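Local coordinates for protein TASOR (Homo sapiens, PDB 6SWG) that serves in the HUSH complex, which represses genes epigenetically by maintaining transcriptional silencing at H3K9me3-rich loci and promoting recruitment of SETDB1 and MORC2, at residues 16-19 with 20-24; 68-71 with 72-76. All coordinates share one frame; numbering follows the deposited sequence.

Contact 1: 16-19 with 20-24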
loop_
_atom_site.group_PDB
_atom_site.type_symbol
_atom_site.label_atom_id
_atom_site.label_comp_id
_atom_site.label_asym_id
_atom_site.label_seq_id
_atom_site.Cartn_x
_atom_site.Cartn_y
_atom_site.Cartn_z
ATOM N N PHE C 16 10.903 9.271 -11.666
ATOM C CA PHE C 16 11.826 8.847 -10.613
ATOM C C PHE C 16 12.971 8.024 -11.182
ATOM O O PHE C 16 14.129 8.369 -10.987
ATOM C CB PHE C 16 11.079 8.063 -9.555
ATOM C CG PHE C 16 11.945 7.152 -8.720
ATOM C CD1 PHE C 16 12.765 7.654 -7.681
ATOM C CD2 PHE C 16 11.887 5.774 -8.926
ATOM C CE1 PHE C 16 13.489 6.761 -6.835
ATOM C CE2 PHE C 16 12.641 4.895 -8.105
ATOM C CZ PHE C 16 13.438 5.411 -7.065
ATOM N N SER C 17 12.669 6.988 -11.956
ATOM C CA SER C 17 13.737 6.110 -12.414
ATOM C C SER C 17 14.671 6.815 -13.390
ATOM O O SER C 17 15.869 6.502 -13.432
ATOM C CB SER C 17 13.154 4.856 -13.034
ATOM O OG SER C 17 12.392 5.207 -14.166
ATOM N N ARG C 18 14.184 7.797 -14.140
ATOM C CA ARG C 18 15.115 8.555 -14.966
ATOM C C ARG C 18 16.033 9.404 -14.098
ATOM O O ARG C 18 17.222 9.539 -14.397
ATOM C CB ARG C 18 14.373 9.424 -15.978
ATOM C CG ARG C 18 15.233 10.554 -16.547
ATOM C CD ARG C 18 14.792 10.983 -17.947
ATOM N NE ARG C 18 14.685 12.436 -18.091
ATOM C CZ ARG C 18 14.411 13.061 -19.231
ATOM N NH1 ARG C 18 14.327 14.383 -19.252
ATOM N NH2 ARG C 18 14.224 12.374 -20.350
ATOM N N LYS C 19 15.506 9.995 -13.025
ATOM C CA LYS C 19 16.375 10.755 -12.125
ATOM C C LYS C 19 17.397 9.835 -11.450
ATOM O O LYS C 19 18.571 10.198 -11.282
ATOM C CB LYS C 19 15.528 11.504 -11.100
ATOM C CG LYS C 19 16.238 12.633 -10.368
ATOM C CD LYS C 19 15.249 13.382 -9.453
ATOM C CE LYS C 19 15.870 14.560 -8.682
ATOM N NZ LYS C 19 14.992 15.048 -7.554
ATOM N N ILE C 20 16.975 8.620 -11.096
ATOM C CA ILE C 20 17.906 7.615 -10.601
ATOM C C ILE C 20 19.010 7.359 -11.620
ATOM O O ILE C 20 20.186 7.256 -11.258
ATOM C CB ILE C 20 17.151 6.319 -10.264
ATOM C CG1 ILE C 20 16.563 6.335 -8.844
ATOM C CG2 ILE C 20 18.044 5.077 -10.434
ATOM C CD1 ILE C 20 16.922 7.532 -7.958
ATOM N N GLU C 21 18.659 7.234 -12.907
ATOM C CA GLU C 21 19.687 6.977 -13.919
ATOM C C GLU C 21 20.636 8.164 -14.093
ATOM O O GLU C 21 21.850 7.974 -14.254
ATOM C CB GLU C 21 19.049 6.612 -15.258
ATOM C CG GLU C 21 18.716 5.139 -15.356
ATOM C CD GLU C 21 17.589 4.839 -16.312
ATOM O OE1 GLU C 21 16.969 5.790 -16.833
ATOM O OE2 GLU C 21 17.327 3.641 -16.538
ATOM N N GLU C 22 20.107 9.396 -14.083
ATOM C CA GLU C 22 20.979 10.576 -14.146
ATOM C C GLU C 22 22.003 10.547 -13.008
ATOM O O GLU C 22 23.191 10.807 -13.226
ATOM C CB GLU C 22 20.148 11.877 -14.109
ATOM C CG GLU C 22 19.137 12.063 -15.282
ATOM C CD GLU C 22 18.235 13.338 -15.200
ATOM O OE1 GLU C 22 17.947 13.839 -14.093
ATOM O OE2 GLU C 22 17.800 13.833 -16.267
ATOM N N ILE C 23 21.568 10.200 -11.792
ATOM C CA ILE C 23 22.495 10.145 -10.658
ATOM C C ILE C 23 23.543 9.054 -10.877
ATOM O O ILE C 23 24.754 9.294 -10.761
ATOM C CB ILE C 23 21.728 9.927 -9.338
ATOM C CG1 ILE C 23 20.644 11.002 -9.157
ATOM C CG2 ILE C 23 22.688 9.886 -8.153
ATOM C CD1 ILE C 23 20.985 12.147 -8.216
ATOM N N LEU C 24 23.094 7.835 -11.194
ATOM C CA LEU C 24 24.030 6.733 -11.401
ATOM C C LEU C 24 25.079 7.084 -12.458
ATOM O O LEU C 24 26.284 6.895 -12.245
ATOM C CB LEU C 24 23.279 5.464 -11.812
ATOM C CG LEU C 24 22.508 4.636 -10.786
ATOM C CD1 LEU C 24 22.331 3.181 -11.246
ATOM C CD2 LEU C 24 23.208 4.702 -9.441
#

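Contact 2: 68-71 with 72-76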
loop_
_atom_site.group_PDB
_atom_site.type_symbol
_atom_site.label_atom_id
_atom_site.label_comp_id
_atom_site.label_asym_id
_atom_site.label_seq_id
_atom_site.Cartn_x
_atom_site.Cartn_y
_atom_site.Cartn_z
ATOM N N GLY C 68 -14.749 -3.351 15.508
ATOM C CA GLY C 68 -16.004 -3.815 14.944
ATOM C C GLY C 68 -15.861 -5.170 14.294
ATOM O O GLY C 68 -16.687 -6.065 14.512
ATOM N N LEU C 69 -14.790 -5.356 13.517
ATOM C CA LEU C 69 -14.553 -6.662 12.937
ATOM C C LEU C 69 -14.368 -7.716 14.028
ATOM O O LEU C 69 -14.916 -8.825 13.931
ATOM C CB LEU C 69 -13.340 -6.633 12.023
ATOM C CG LEU C 69 -13.149 -8.003 11.357
ATOM C CD1 LEU C 69 -14.334 -8.250 10.385
ATOM C CD2 LEU C 69 -11.845 -8.127 10.665
ATOM N N HIS C 70 -13.555 -7.403 15.048
ATOM C CA HIS C 70 -13.239 -8.391 16.074
ATOM C C HIS C 70 -14.523 -8.883 16.728
ATOM O O HIS C 70 -14.696 -10.085 16.969
ATOM C CB HIS C 70 -12.262 -7.797 17.110
ATOM C CG HIS C 70 -11.660 -8.822 18.032
ATOM N ND1 HIS C 70 -10.375 -9.306 17.883
ATOM C CD2 HIS C 70 -12.176 -9.462 19.117
ATOM C CE1 HIS C 70 -10.130 -10.198 18.835
ATOM N NE2 HIS C 70 -11.206 -10.311 19.596
ATOM N N GLU C 71 -15.470 -7.977 16.946
ATOM C CA GLU C 71 -16.711 -8.397 17.582
ATOM C C GLU C 71 -17.570 -9.233 16.634
ATOM O O GLU C 71 -18.106 -10.280 17.028
ATOM C CB GLU C 71 -17.461 -7.181 18.099
ATOM C CG GLU C 71 -16.646 -6.358 19.132
ATOM C CD GLU C 71 -15.926 -7.201 20.225
ATOM O OE1 GLU C 71 -16.459 -8.262 20.650
ATOM O OE2 GLU C 71 -14.821 -6.782 20.663
ATOM N N LYS C 72 -17.710 -8.816 15.375
ATOM C CA LYS C 72 -18.532 -9.634 14.495
ATOM C C LYS C 72 -17.963 -11.045 14.412
ATOM O O LYS C 72 -18.695 -12.038 14.404
ATOM C CB LYS C 72 -18.621 -9.014 13.113
ATOM C CG LYS C 72 -19.223 -7.627 13.100
ATOM C CD LYS C 72 -19.466 -7.187 11.628
ATOM C CE LYS C 72 -18.881 -5.783 11.288
ATOM N NZ LYS C 72 -17.523 -5.755 10.627
ATOM N N LEU C 73 -16.646 -11.154 14.382
ATOM C CA LEU C 73 -16.037 -12.464 14.211
ATOM C C LEU C 73 -16.144 -13.297 15.485
ATOM O O LEU C 73 -16.322 -14.517 15.419
ATOM C CB LEU C 73 -14.579 -12.301 13.779
ATOM C CG LEU C 73 -14.368 -11.640 12.418
ATOM C CD1 LEU C 73 -12.914 -11.721 11.970
ATOM C CD2 LEU C 73 -15.205 -12.279 11.306
ATOM N N ASN C 74 -16.019 -12.683 16.656
ATOM C CA ASN C 74 -16.247 -13.470 17.858
ATOM C C ASN C 74 -17.669 -13.970 17.896
ATOM O O ASN C 74 -17.935 -15.095 18.331
ATOM C CB ASN C 74 -15.952 -12.651 19.091
ATOM C CG ASN C 74 -14.488 -12.533 19.324
ATOM O OD1 ASN C 74 -13.694 -13.247 18.685
ATOM N ND2 ASN C 74 -14.093 -11.650 20.244
ATOM N N THR C 75 -18.599 -13.131 17.454
ATOM C CA THR C 75 -19.990 -13.542 17.416
ATOM C C THR C 75 -20.150 -14.767 16.556
ATOM O O THR C 75 -20.819 -15.724 16.955
ATOM C CB THR C 75 -20.857 -12.408 16.890
ATOM O OG1 THR C 75 -20.921 -11.356 17.870
ATOM C CG2 THR C 75 -22.259 -12.910 16.656
ATOM N N ILE C 76 -19.541 -14.744 15.365
ATOM C CA ILE C 76 -19.622 -15.866 14.444
ATOM C C ILE C 76 -19.076 -17.118 15.110
ATOM O O ILE C 76 -19.658 -18.215 15.008
ATOM C CB ILE C 76 -18.827 -15.562 13.151
ATOM C CG1 ILE C 76 -19.391 -14.362 12.396
ATOM C CG2 ILE C 76 -18.751 -16.817 12.240
ATOM C CD1 ILE C 76 -20.794 -14.527 12.115
#

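Contact 1: 16-19 with 20-24
Ile20 meets Phe16 one helical turn back, and its side chain can be followed atom by atom. CB stands 3.4 Å from Ser17 O, and the CG2 branch runs past the same carbonyl somewhat farther off. CG1 takes the other course: placed beside the backbone N and anti to the carbonyl carbon (chi1 -86°), it swings back over the Phe16 ring. It lies over one face of the phenyl, shifted toward the rim, in a CH-pi contact with CG1 of Ile20 4.0 Å from the Phe16 ring centroid. At the tip, CD1 of Ile20 passes beyond the rim, 3.7 Å from CE1 of Phe16.

Both residues lie on helix 4-26, part of a short piece of the much longer TASOR chain, and their i to i+4 spacing sets them on the same flank. The main chain repeats that interval: Ile20 N donates to Phe16 O at 2.9 Å, followed by Glu21 to Ser17, Glu22 to Arg18 and Ile23 to Lys19. Phe16 also meets an aromatic ring of another protein's chain, and Ile20 packs on an acidic side chain there.

A different flank carries charge. The Arg18 chain bends at chi3, and Glu22 reaches back, extended beyond CG, until its OE2 is 3.9 Å from Arg18 NE. This is a long salt bridge: the oxygen sits well out of the guanidinium plane, no N-H points at it, and the two planar groups are turned 33° apart. Ser17 OG turns back along the helix and hydrogen-bonds to Asn14 O.

Contact 2: 68-71 with 72-76
The His70 imidazole and the Asn74 amide stand almost upright to each other, their planes 83° apart, and the amide nitrogen ND2 of Asn74 comes obliquely against the CD2-NE2 side of the His70 ring. Near the same amide lies the Glu71 carboxylate, also turned steeply against it (81°); OE1 of Glu71 is 4.2 Å from ND2 of Asn74. His70 packs in addition on an acidic side chain of another protein's chain.

These groups belong to helix 63-79, where i to i+4 bonds run from Lys72 N to Gly68 O through Thr75 N to Glu71 O. The last carbonyl is gripped twice: besides the backbone N of Thr75, its OG1 donates to Glu71 O at 3.1 Å from above the carbonyl plane.

Leu69 and Leu73 form the buried flank. With CG of Leu69 anti to its N (chi1 -177°), that atom comes 3.8 Å from CD1 of Leu73. Lys72 curls back over the preceding turn, its CG 3.3 Å from Gly68 O and its NZ 3.9 Å from Leu69 CA. That ammonium group also makes a long, weak ion pair with an acidic side chain of another protein's chain.

How the contacts relate
Contacts 1 and 2 each lie within a single helix, 4-26 and 63-79, and do not touch: their centres are about 48 Å apart, on opposite sides of the chain's centre. Neither is wholly core or wholly surface. Each has one buried i to i+4 apolar pair and more exposed polar neighbours, and in each the buried pair packs on another protein's chain. The chemistry differs in kind. The apolar pair is aromatic with aliphatic in contact 1 but purely aliphatic in contact 2, while the polar groups form a long salt bridge in 16-24 and comprise an imidazole, amide and hydroxyl in 68-76, the imidazole itself lying against the other protein's chain.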